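Local coordinates for metagenomic carboxyl esterase MGS0156 (Uncultured organism, PDB 5D8M), which probably hydrolyses carboxylic ester bonds as an esterase with an alpha/beta fold built on a parallel sheet, at residues Ser191-Thr196 with Asp276-Ala281. Residues are numbered along the deposited sequence; the frame is centred on the assembly and turned at random.
Sequences SPLAET and DGLVIA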
ATOM      1  N   SER A 191      -3.938  -1.813 -12.126  1.00 15.97           N
ATOM      2  CA  SER A 191      -2.995  -0.988 -12.895  1.00 14.47           C
ATOM      3  C   SER A 191      -3.134  -1.336 -14.360  1.00 17.06           C
ATOM      4  O   SER A 191      -3.288  -2.514 -14.699  1.00 16.71           O
ATOM      5  CB  SER A 191      -1.541  -1.227 -12.421  1.00 15.98           C
ATOM      6  OG  SER A 191      -0.614  -0.561 -13.285  1.00 18.91           O
ATOM      7  N   PRO A 192      -3.087  -0.324 -15.253  1.00 17.16           N
ATOM      8  CA  PRO A 192      -3.135  -0.690 -16.666  1.00 19.77           C
ATOM      9  C   PRO A 192      -1.934  -1.536 -17.099  1.00 18.73           C
ATOM     10  O   PRO A 192      -2.009  -2.222 -18.114  1.00 20.05           O
ATOM     11  CB  PRO A 192      -3.150   0.664 -17.392  1.00 22.34           C
ATOM     12  CG  PRO A 192      -2.698   1.664 -16.385  1.00 20.92           C
ATOM     13  CD  PRO A 192      -2.995   1.129 -15.040  1.00 16.71           C
ATOM     14  N   LEU A 193      -0.856  -1.510 -16.330  1.00 17.79           N
ATOM     15  CA  LEU A 193       0.320  -2.313 -16.669  1.00 20.78           C
ATOM     16  C   LEU A 193       0.003  -3.810 -16.615  1.00 18.33           C
ATOM     17  O   LEU A 193       0.625  -4.592 -17.315  1.00 21.45           O
ATOM     18  CB  LEU A 193       1.478  -1.993 -15.725  1.00 24.25           C
ATOM     19  CG  LEU A 193       2.028  -0.566 -15.826  1.00 28.59           C
ATOM     20  CD1 LEU A 193       3.065  -0.334 -14.739  1.00 30.44           C
ATOM     21  CD2 LEU A 193       2.613  -0.259 -17.195  1.00 20.28           C
ATOM     22  N   ALA A 194      -0.969  -4.212 -15.799  1.00 17.06           N
ATOM     23  CA  ALA A 194      -1.324  -5.630 -15.742  1.00 19.02           C
ATOM     24  C   ALA A 194      -1.833  -6.133 -17.100  1.00 23.51           C
ATOM     25  O   ALA A 194      -1.737  -7.319 -17.416  1.00 27.60           O
ATOM     26  CB  ALA A 194      -2.362  -5.891 -14.638  1.00 15.64           C
ATOM     27  N   GLU A 195      -2.345  -5.234 -17.923  1.00 26.34           N
ATOM     28  CA  GLU A 195      -2.821  -5.642 -19.240  1.00 31.45           C
ATOM     29  C   GLU A 195      -1.788  -5.396 -20.327  1.00 33.34           C
ATOM     30  O   GLU A 195      -1.923  -5.903 -21.429  1.00 41.41           O
ATOM     31  CB  GLU A 195      -4.113  -4.906 -19.595  1.00 38.13           C
ATOM     32  CG  GLU A 195      -5.341  -5.368 -18.829  1.00 45.60           C
ATOM     33  CD  GLU A 195      -6.089  -6.496 -19.516  1.00 59.52           C
ATOM     34  OE1 GLU A 195      -5.498  -7.187 -20.380  1.00 66.39           O
ATOM     35  OE2 GLU A 195      -7.282  -6.688 -19.188  1.00 62.30           O
ATOM     36  N   THR A 196      -0.761  -4.614 -20.027  1.00 31.02           N
ATOM     37  CA  THR A 196       0.189  -4.170 -21.060  1.00 36.39           C
ATOM     38  C   THR A 196       1.013  -5.298 -21.690  1.00 38.86           C
ATOM     39  O   THR A 196       1.326  -5.256 -22.878  1.00 42.75           O
ATOM     40  CB  THR A 196       1.168  -3.118 -20.488  1.00 37.45           C
ATOM     41  OG1 THR A 196       0.426  -1.995 -20.011  1.00 39.06           O
ATOM     42  CG2 THR A 196       2.138  -2.637 -21.541  1.00 41.76           C
ATOM     43  N   ASP A 276       3.506   6.083  -9.062  1.00 11.40           N
ATOM     44  CA  ASP A 276       4.694   5.674  -8.310  1.00 10.17           C
ATOM     45  C   ASP A 276       5.564   4.690  -9.085  1.00 12.00           C
ATOM     46  O   ASP A 276       6.476   4.093  -8.529  1.00 13.15           O
ATOM     47  CB  ASP A 276       4.300   5.062  -6.965  1.00 10.95           C
ATOM     48  CG  ASP A 276       3.513   3.758  -7.106  1.00 14.67           C
ATOM     49  OD1 ASP A 276       3.506   3.128  -8.181  1.00 15.28           O
ATOM     50  OD2 ASP A 276       2.920   3.334  -6.098  1.00 15.61           O
ATOM     51  N   GLY A 277       5.280   4.538 -10.374  1.00 14.27           N
ATOM     52  CA  GLY A 277       6.001   3.612 -11.215  1.00 11.77           C
ATOM     53  C   GLY A 277       5.105   2.469 -11.639  1.00 14.36           C
ATOM     54  O   GLY A 277       5.228   1.987 -12.756  1.00 15.05           O
ATOM     55  N   LEU A 278       4.190   2.041 -10.764  1.00 12.32           N
ATOM     56  CA  LEU A 278       3.366   0.859 -11.046  1.00 10.25           C
ATOM     57  C   LEU A 278       1.882   1.150 -10.830  1.00 13.37           C
ATOM     58  O   LEU A 278       1.035   0.570 -11.500  1.00 16.11           O
ATOM     59  CB  LEU A 278       3.802  -0.355 -10.187  1.00  9.98           C
ATOM     60  CG  LEU A 278       5.237  -0.887 -10.447  1.00 13.95           C
ATOM     61  CD1 LEU A 278       5.590  -2.068  -9.545  1.00 17.30           C
ATOM     62  CD2 LEU A 278       5.414  -1.284 -11.912  1.00 14.65           C
ATOM     63  N   VAL A 279       1.582   2.060  -9.911  1.00 12.41           N
ATOM     64  CA  VAL A 279       0.194   2.438  -9.601  1.00 11.91           C
ATOM     65  C   VAL A 279      -0.008   3.946  -9.781  1.00  9.01           C
ATOM     66  O   VAL A 279       0.763   4.739  -9.259  1.00 11.16           O
ATOM     67  CB  VAL A 279      -0.184   2.037  -8.139  1.00 12.98           C
ATOM     68  CG1 VAL A 279      -1.677   2.328  -7.840  1.00 14.43           C
ATOM     69  CG2 VAL A 279       0.161   0.562  -7.884  1.00 15.28           C
ATOM     70  N   ILE A 280      -1.034   4.331 -10.531  1.00 10.72           N
ATOM     71  CA  ILE A 280      -1.515   5.725 -10.621  1.00 12.95           C
ATOM     72  C   ILE A 280      -2.210   6.183  -9.313  1.00 14.28           C
ATOM     73  O   ILE A 280      -3.003   5.435  -8.729  1.00 12.79           O
ATOM     74  CB  ILE A 280      -2.497   5.864 -11.816  1.00 14.49           C
ATOM     75  CG1 ILE A 280      -1.809   5.452 -13.135  1.00 15.99           C
ATOM     76  CG2 ILE A 280      -3.070   7.272 -11.904  1.00 13.22           C
ATOM     77  CD1 ILE A 280      -2.765   5.242 -14.300  1.00 19.75           C
ATOM     78  N   ALA A 281      -1.942   7.408  -8.862  1.00 12.05           N
ATOM     79  CA  ALA A 281      -2.420   7.845  -7.549  1.00  9.26           C
ATOM     80  C   ALA A 281      -3.952   7.799  -7.436  1.00 13.16           C
ATOM     81  O   ALA A 281      -4.481   7.344  -6.422  1.00 15.88           O
ATOM     82  CB  ALA A 281      -1.923   9.235  -7.241  1.00 12.51           C
TER
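Ser191 and Leu278 illustrate how one hydroxyl can tie a helix start to a distant loop. The polar link is a single bond: Ser191 OG donates to Leu278 O at 2.7 Å, meeting the carbonyl nearly end-on (C=O...donor angle 171°). A chi1 of 172° turns OG away from the backbone N and beside the serine's own carbonyl carbon, within range of the next amide but one, and there it accepts from Leu193 N at 3.2 Å, capping the turn that opens helix 193-196. Without the hydroxyl, as with an alanine here, Leu278 O and Leu193 N would probably both lose this mate, and the helix start its polar tie to the loop.

Asp276 helps shape the loop: its OD1 receives Leu278 N at 2.9 Å and Val279 N at 2.8 Å, an Asx turn and Asx motif together. The second bond holds the very peptide that carries Leu278 O, the first the peptide before it, and together they probably steady that carbonyl, while Asp276 OD2 bonds to His299 ND1.

Two apolar pairs flank the polar bond. Leu193 CD1 meets Leu278 CD2 at 3.8 Å, the two side chains crossing at about a right angle, and Phe264 of helix 262-269 touches both. Pro192 CG lies 4.1 Å from Ile280 CD1, with Arg227 against both.

A buried hydroxyl that donates one way and accepts the other thus couples the helix cap to a loop that presents Asp276 to His299, reminiscent of the acid-histidine pair of alpha/beta-hydrolases.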